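Local coordinates for protein urocanate hydratase (Paenibacillus sp. Soil724D2, PDB 7NED) that probably catalyses the hydration of thiourocanate during bacterial ergothioneine breakdown, as a urocanase-family lyase that binds NAD+, at residues I91-C96 against T477-G482; S471-V476 against V494-D499; E66-L71 against I81-R86. One frame throughout, in Å; residues are numbered along the deposited sequence.

Contact 1 of 3, residues I91-C96 against T477-G482; sequences IVMANC and TIHSGG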
# COMPACT_ATOMS: atom_id res chain seq x y z
N ILE A 91 -15.47 -4.13 6.97
CA ILE A 91 -14.11 -4.52 7.30
C ILE A 91 -13.16 -3.85 6.32
O ILE A 91 -13.39 -3.91 5.10
CB ILE A 91 -13.94 -6.05 7.23
CG1 ILE A 91 -14.73 -6.71 8.36
CG2 ILE A 91 -12.46 -6.42 7.38
CD1 ILE A 91 -14.75 -8.24 8.23
N VAL A 92 -12.09 -3.23 6.83
CA VAL A 92 -10.93 -2.95 5.99
C VAL A 92 -9.78 -3.74 6.59
O VAL A 92 -9.63 -3.79 7.81
CB VAL A 92 -10.58 -1.44 5.90
CG1 VAL A 92 -11.77 -0.66 5.31
CG2 VAL A 92 -10.18 -0.89 7.27
N MET A 93 -8.99 -4.36 5.73
CA MET A 93 -7.86 -5.15 6.22
C MET A 93 -6.65 -4.95 5.33
O MET A 93 -6.77 -4.67 4.13
CB MET A 93 -8.25 -6.64 6.28
CG MET A 93 -9.00 -7.14 5.09
SD MET A 93 -8.85 -8.97 5.03
CE MET A 93 -10.11 -9.28 6.24
N ALA A 94 -5.47 -5.12 5.91
CA ALA A 94 -4.22 -5.00 5.17
C ALA A 94 -3.31 -6.09 5.69
O ALA A 94 -3.04 -6.14 6.89
CB ALA A 94 -3.59 -3.61 5.34
N ASN A 95 -2.92 -7.02 4.81
CA ASN A 95 -2.26 -8.26 5.22
C ASN A 95 -0.90 -8.41 4.54
O ASN A 95 -0.79 -8.40 3.31
CB ASN A 95 -3.16 -9.47 4.94
CG ASN A 95 -4.47 -9.38 5.69
OD1 ASN A 95 -4.48 -9.18 6.91
ND2 ASN A 95 -5.59 -9.49 4.97
N CYS A 96 0.12 -8.51 5.37
CA CYS A 96 1.47 -8.95 5.05
C CYS A 96 2.16 -7.86 4.18
O CYS A 96 2.91 -8.14 3.25
CB CYS A 96 1.39 -10.34 4.41
SG CYS A 96 3.01 -11.09 4.17
N THR A 477 -9.53 -5.04 1.02
CA THR A 477 -8.26 -5.55 1.53
C THR A 477 -7.12 -5.12 0.61
O THR A 477 -7.30 -4.99 -0.60
CB THR A 477 -8.29 -7.08 1.66
OG1 THR A 477 -7.11 -7.52 2.33
CG2 THR A 477 -8.38 -7.79 0.27
N ILE A 478 -5.95 -4.91 1.21
CA ILE A 478 -4.69 -4.77 0.50
C ILE A 478 -3.72 -5.82 1.02
O ILE A 478 -3.45 -5.89 2.23
CB ILE A 478 -4.08 -3.37 0.67
CG1 ILE A 478 -5.04 -2.32 0.14
CG2 ILE A 478 -2.75 -3.32 -0.07
CD1 ILE A 478 -4.63 -0.85 0.52
N HIS A 479 -3.19 -6.64 0.12
CA HIS A 479 -2.24 -7.69 0.48
C HIS A 479 -0.91 -7.44 -0.20
O HIS A 479 -0.87 -6.87 -1.29
CB HIS A 479 -2.72 -9.08 0.02
CG HIS A 479 -3.93 -9.57 0.74
ND1 HIS A 479 -4.41 -10.85 0.58
CD2 HIS A 479 -4.77 -8.96 1.61
CE1 HIS A 479 -5.49 -11.01 1.34
NE2 HIS A 479 -5.72 -9.88 1.98
N SER A 480 0.19 -7.91 0.42
CA SER A 480 1.45 -8.02 -0.32
C SER A 480 2.00 -9.44 -0.15
O SER A 480 1.50 -10.24 0.66
CB SER A 480 2.49 -6.97 0.11
OG SER A 480 2.05 -5.65 -0.24
N GLY A 481 3.01 -9.76 -0.94
CA GLY A 481 3.50 -11.12 -0.99
C GLY A 481 4.18 -11.54 0.31
O GLY A 481 4.85 -10.77 0.98
N GLY A 482 4.00 -12.82 0.64
CA GLY A 482 4.72 -13.46 1.72
C GLY A 482 5.42 -14.70 1.19
O GLY A 482 5.26 -15.09 0.02
O HOH W 1 -1.04 -11.17 2.02
O HOH W 2 5.39 -8.12 1.88

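Contact 2 of 3, residues S471-V476 against V494-D499; sequences SMADLV and VTLVAD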
# COMPACT_ATOMS: atom_id res chain seq x y z
N SER A 471 -16.51 3.57 -2.43
CA SER A 471 -17.61 3.17 -3.29
C SER A 471 -18.64 2.31 -2.57
O SER A 471 -19.51 1.71 -3.24
CB SER A 471 -17.08 2.40 -4.51
OG SER A 471 -16.27 3.23 -5.34
N MET A 472 -18.53 2.16 -1.25
CA MET A 472 -19.55 1.51 -0.41
C MET A 472 -19.44 -0.01 -0.39
O MET A 472 -20.44 -0.70 -0.16
CB MET A 472 -20.92 1.93 -0.92
CG MET A 472 -21.06 3.45 -0.83
SD MET A 472 -22.64 4.09 -1.41
CE MET A 472 -22.49 3.79 -3.13
N ALA A 473 -18.26 -0.56 -0.66
CA ALA A 473 -18.06 -2.00 -0.60
C ALA A 473 -18.21 -2.49 0.85
O ALA A 473 -18.21 -1.71 1.82
CB ALA A 473 -16.67 -2.34 -1.15
N ASP A 474 -18.36 -3.81 1.00
CA ASP A 474 -18.54 -4.37 2.34
C ASP A 474 -17.23 -4.77 2.97
O ASP A 474 -17.06 -4.64 4.18
CB ASP A 474 -19.47 -5.62 2.27
CG ASP A 474 -20.92 -5.23 1.99
OD1 ASP A 474 -21.34 -5.34 0.82
OD2 ASP A 474 -21.60 -4.71 2.92
N LEU A 475 -16.29 -5.24 2.17
CA LEU A 475 -14.96 -5.57 2.67
C LEU A 475 -13.92 -5.17 1.64
O LEU A 475 -14.08 -5.48 0.45
CB LEU A 475 -14.85 -7.08 2.98
CG LEU A 475 -13.53 -7.62 3.56
CD1 LEU A 475 -13.76 -8.89 4.42
CD2 LEU A 475 -12.50 -7.92 2.48
N VAL A 476 -12.85 -4.52 2.08
CA VAL A 476 -11.76 -4.13 1.20
C VAL A 476 -10.45 -4.57 1.84
O VAL A 476 -10.28 -4.47 3.06
CB VAL A 476 -11.78 -2.60 0.94
CG1 VAL A 476 -10.62 -2.19 0.03
CG2 VAL A 476 -13.10 -2.21 0.35
N VAL A 494 -12.04 -7.11 -2.88
CA VAL A 494 -13.29 -6.43 -2.54
C VAL A 494 -14.39 -7.47 -2.40
O VAL A 494 -14.43 -8.44 -3.16
CB VAL A 494 -13.64 -5.35 -3.59
CG1 VAL A 494 -13.96 -6.02 -4.98
CG2 VAL A 494 -14.80 -4.48 -3.11
N THR A 495 -15.25 -7.32 -1.41
CA THR A 495 -16.42 -8.20 -1.27
C THR A 495 -17.65 -7.32 -1.15
O THR A 495 -17.61 -6.26 -0.50
CB THR A 495 -16.31 -9.09 -0.02
OG1 THR A 495 -15.17 -9.93 -0.15
CG2 THR A 495 -17.55 -9.93 0.15
N LEU A 496 -18.72 -7.74 -1.82
CA LEU A 496 -20.03 -7.09 -1.79
C LEU A 496 -21.05 -8.11 -1.33
O LEU A 496 -20.94 -9.29 -1.66
CB LEU A 496 -20.43 -6.55 -3.16
CG LEU A 496 -19.57 -5.36 -3.60
CD1 LEU A 496 -19.68 -5.22 -5.12
CD2 LEU A 496 -20.05 -4.07 -2.90
N VAL A 497 -22.05 -7.64 -0.58
CA VAL A 497 -23.13 -8.50 -0.13
C VAL A 497 -24.40 -8.01 -0.81
O VAL A 497 -24.82 -6.87 -0.59
CB VAL A 497 -23.30 -8.50 1.40
CG1 VAL A 497 -24.45 -9.47 1.80
CG2 VAL A 497 -21.98 -8.85 2.08
N ALA A 498 -24.96 -8.85 -1.65
CA ALA A 498 -26.25 -8.57 -2.29
C ALA A 498 -27.31 -9.16 -1.37
O ALA A 498 -27.70 -10.33 -1.50
CB ALA A 498 -26.30 -9.17 -3.68
N ASP A 499 -27.74 -8.38 -0.39
CA ASP A 499 -28.71 -8.83 0.60
C ASP A 499 -30.13 -8.46 0.23
O ASP A 499 -31.04 -8.65 1.04
CB ASP A 499 -28.36 -8.28 2.00
CG ASP A 499 -28.45 -6.77 2.10
OD1 ASP A 499 -28.80 -6.11 1.09
OD2 ASP A 499 -28.21 -6.23 3.21

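Contact 3 of 3, residues E66-L71 against I81-R86; sequences EEDETL and IFKTHR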
# COMPACT_ATOMS: atom_id res chain seq x y z
N GLU A 66 -22.19 -3.53 14.14
CA GLU A 66 -23.29 -2.81 13.55
C GLU A 66 -22.94 -2.39 12.14
O GLU A 66 -21.77 -2.28 11.77
CB GLU A 66 -23.66 -1.58 14.39
CG GLU A 66 -23.89 -1.91 15.84
CD GLU A 66 -25.31 -2.38 16.11
OE1 GLU A 66 -26.13 -2.44 15.15
OE2 GLU A 66 -25.61 -2.69 17.28
N GLU A 67 -23.98 -2.11 11.35
CA GLU A 67 -23.80 -1.73 9.96
C GLU A 67 -23.01 -0.43 9.80
O GLU A 67 -22.40 -0.21 8.74
CB GLU A 67 -25.17 -1.59 9.29
CG GLU A 67 -25.16 -1.75 7.80
CD GLU A 67 -26.56 -1.55 7.22
OE1 GLU A 67 -26.78 -1.88 6.04
OE2 GLU A 67 -27.44 -1.08 7.98
N ASP A 68 -23.01 0.44 10.80
CA ASP A 68 -22.29 1.70 10.72
C ASP A 68 -20.93 1.65 11.38
O ASP A 68 -20.36 2.69 11.72
CB ASP A 68 -23.13 2.83 11.32
CG ASP A 68 -23.41 2.64 12.79
OD1 ASP A 68 -23.08 1.59 13.37
OD2 ASP A 68 -24.00 3.58 13.36
N GLU A 69 -20.36 0.47 11.53
CA GLU A 69 -19.05 0.30 12.12
C GLU A 69 -18.11 -0.35 11.13
O GLU A 69 -18.53 -0.99 10.15
CB GLU A 69 -19.12 -0.54 13.41
CG GLU A 69 -19.96 0.19 14.49
CD GLU A 69 -20.16 -0.64 15.75
OE1 GLU A 69 -20.10 -1.90 15.68
OE2 GLU A 69 -20.41 -0.02 16.82
N THR A 70 -16.82 -0.17 11.39
CA THR A 70 -15.79 -0.84 10.61
C THR A 70 -14.84 -1.56 11.56
O THR A 70 -14.27 -0.94 12.47
CB THR A 70 -15.02 0.14 9.72
OG1 THR A 70 -15.95 0.81 8.85
CG2 THR A 70 -13.94 -0.59 8.91
N LEU A 71 -14.65 -2.85 11.31
CA LEU A 71 -13.62 -3.65 11.96
C LEU A 71 -12.32 -3.54 11.17
O LEU A 71 -12.30 -3.75 9.95
CB LEU A 71 -14.06 -5.12 12.04
CG LEU A 71 -13.00 -6.20 12.31
CD1 LEU A 71 -12.31 -5.99 13.68
CD2 LEU A 71 -13.61 -7.60 12.22
N ILE A 81 -12.57 -1.59 16.53
CA ILE A 81 -13.86 -1.30 15.92
C ILE A 81 -14.01 0.21 15.88
O ILE A 81 -13.83 0.87 16.91
CB ILE A 81 -15.03 -1.93 16.71
CG1 ILE A 81 -14.81 -3.43 16.90
CG2 ILE A 81 -16.36 -1.61 16.04
CD1 ILE A 81 -15.69 -4.05 17.99
N PHE A 82 -14.39 0.75 14.73
CA PHE A 82 -14.48 2.19 14.55
C PHE A 82 -15.85 2.56 14.01
O PHE A 82 -16.42 1.85 13.19
CB PHE A 82 -13.39 2.72 13.59
CG PHE A 82 -12.00 2.46 14.08
CD1 PHE A 82 -11.37 3.38 14.91
CD2 PHE A 82 -11.38 1.26 13.81
CE1 PHE A 82 -10.07 3.13 15.41
CE2 PHE A 82 -10.10 1.00 14.31
CZ PHE A 82 -9.44 1.93 15.08
N LYS A 83 -16.37 3.68 14.48
CA LYS A 83 -17.57 4.22 13.88
C LYS A 83 -17.28 4.81 12.50
O LYS A 83 -16.40 5.68 12.37
CB LYS A 83 -18.14 5.29 14.79
CG LYS A 83 -19.40 5.92 14.31
CD LYS A 83 -20.56 5.02 14.26
CE LYS A 83 -21.71 5.87 13.75
NZ LYS A 83 -21.98 6.89 14.80
N THR A 84 -18.03 4.37 11.50
CA THR A 84 -17.98 4.96 10.17
C THR A 84 -19.40 5.32 9.77
O THR A 84 -20.00 6.19 10.39
CB THR A 84 -17.31 4.03 9.16
OG1 THR A 84 -17.90 2.71 9.23
CG2 THR A 84 -15.84 3.93 9.52
N HIS A 85 -19.95 4.64 8.77
CA HIS A 85 -21.33 4.89 8.38
C HIS A 85 -21.78 3.65 7.62
O HIS A 85 -20.97 2.77 7.32
CB HIS A 85 -21.48 6.16 7.53
CG HIS A 85 -20.58 6.20 6.34
ND1 HIS A 85 -21.02 5.87 5.07
CD2 HIS A 85 -19.27 6.50 6.21
CE1 HIS A 85 -20.02 5.99 4.22
NE2 HIS A 85 -18.94 6.38 4.88
N ARG A 86 -23.07 3.57 7.32
CA ARG A 86 -23.48 2.27 6.78
C ARG A 86 -23.19 2.12 5.30
O ARG A 86 -23.43 1.04 4.76
CB ARG A 86 -24.96 2.01 7.06
CG ARG A 86 -25.94 2.86 6.28
CD ARG A 86 -27.38 2.61 6.79
NE ARG A 86 -28.37 3.27 5.94
CZ ARG A 86 -28.73 4.55 6.09
NH1 ARG A 86 -28.18 5.30 7.06
NH2 ARG A 86 -29.63 5.09 5.28
O HOH W 3 -19.71 0.34 7.94

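Contact 1 of 3, residues I91-C96 against T477-G482
Asn95 and His479 lie side by side on one face of a parallel strand pair and point the same way. Asn95 CB sits over the imidazole, 4.1 Å from the centroid of the His479 ring and 29° off its normal, which meets the criterion for a CH-pi contact. The amide plane is turned 65° from the ring, so the two flat groups do not stack. Asn95 ND2 lies 3.0 Å from His479 NE2, and the same amide nitrogen makes a weak hydrogen bond to Met93 SD, which stands near the ring plane at its edge. Met93 CG packs against Thr477 CB at 3.5 Å.

Behind the side chains runs a regular parallel ladder. Ile478 N donates to Met93 O at 3.0 Å, Asn95 N to Ile478 O at 2.9 Å, and Ser480 N to Asn95 O at 3.1 Å. The strand axes differ by only 6°, and Ala94 and Ile478 turn to the other face. Past the last bridge the chains are joined by a water that donates to both Cys96 O (2.8 Å) and Gly481 O, while Cys96 SG packs on Gly482 CA.

Further out, His479 ND1 bonds to Gly121 O, which limits the rotation of the ring, and His434 meets the ring as well. The His479 side chain is about 8 Å from the bound urocanate, consistent with a second-shell position. Ser480 OG pairs with Asn97 and Thr490. Strands 69-74 and 490-498 flank the pair in the mixed sheet; Ile478 packs on helix 459-469, and Ala94 meets Leu463 of the second subunit.

Contact 2 of 3, residues S471-V476 against V494-D499
Asp474 and Val497 cross at about a right angle, and the carboxylate of the first grips the backbone of the second. Val497 N donates to Asp474 OD1 over 2.8 Å, approaching from above the carboxylate plane, 47° out of it. The Asp474 side chain has CG beside its own backbone N (chi1 -72°), a turn that carries OD1 along the partner strand past Leu496 CA. On the same partner, Val497 CG2 rests 3.8 Å from Asp474 CG.

Leu475 and Thr495 share a sheet face, with their CB atoms 3.9 Å apart. On the face that carries Val494, its CG2 meets Ala473 CB of the preceding loop at a tight 3.5 Å, and Leu496 CD2 reaches Ala473 CA.

A classic beta bulge sets these positions: Asp474 N (3.0 Å) and Leu475 N (3.1 Å) both donate to Thr495 O, and Thr495 N returns a bond to Leu475 O. This is the open end of the hairpin formed by strands 475-480 and 490-498, away from its turn.

Asp474 is buried, yet its OD1 also forms a salt bridge with Arg507 and its OD2 one with Arg18. Two arginines and a backbone N-H would be expected to favour the ionised carboxylate, so one acid can join the bulge to helices 502-525 and 17-31.

Contact 3 of 3, residues E66-L71 against I81-R86
Thr70 pairs with Phe82 through both backbone groups, the hydrogen-bonded pair of this antiparallel hairpin. Thr70 N donates to Phe82 O at 2.7 Å with an angle of 162° at the hydrogen, and Phe82 N returns to Thr70 O at 2.8 Å. Beyond the bridges, Thr84 N satisfies Asp68 O at 2.9 Å.

The two threonine side chains cross at about a right angle, with Thr84 OG1 2.7 Å from Thr70 OG1. Thr84 has OG1 between its backbone N and carbonyl carbon (chi1 50°), which turns the hydroxyl toward its partner; Thr70 OG1 is hydrogen-bonded to Pro89 O. One water bridges the two segments, bonded to Glu69 O (2.8 Å), His85 O and Thr84 OG1.

The type I turn from Glu66 to Glu69 is closed by Glu69 N to Glu66 O and doubled by Glu66 N to Glu69 OE1 at 3.1 Å. Among the acids, Glu67 OE1 is met by Arg18 and Glu69 OE2 by Arg541 of the second subunit. Asp68 OD2 and Lys83 NZ remain 4.1 Å apart, beyond a salt bridge, although Lys83 CE touches that oxygen at 3.3 Å.

On the chain's own side, Leu71 and Ile81 rest on helix 52-64 and Thr70 packs on strand 91-95, while Phe82 reaches Asn514 of the second subunit.

From the N terminus, contact 3 comes first, closing the short hairpin of strands 69-74 and 77-83 with nine residues between its segments. Contact 1 opens soon after, at 91-96, and closes only at 477-482, so it brackets 380 residues and joins the N-terminal and C-terminal family regions. Contact 2 begins just before that closure, at 471-476, and ends at 494-499; its segments therefore alternate with those of contact 1. All three lie in one mixed sheet: strand 91-95 stands between 69-74 and 475-480, bonded through Val92 N to Leu71 O (3.2 Å) and Met93 N to Val476 O (3.0 Å). Contacts 2 and 3 come within about 5 Å, nearest atoms, without touching.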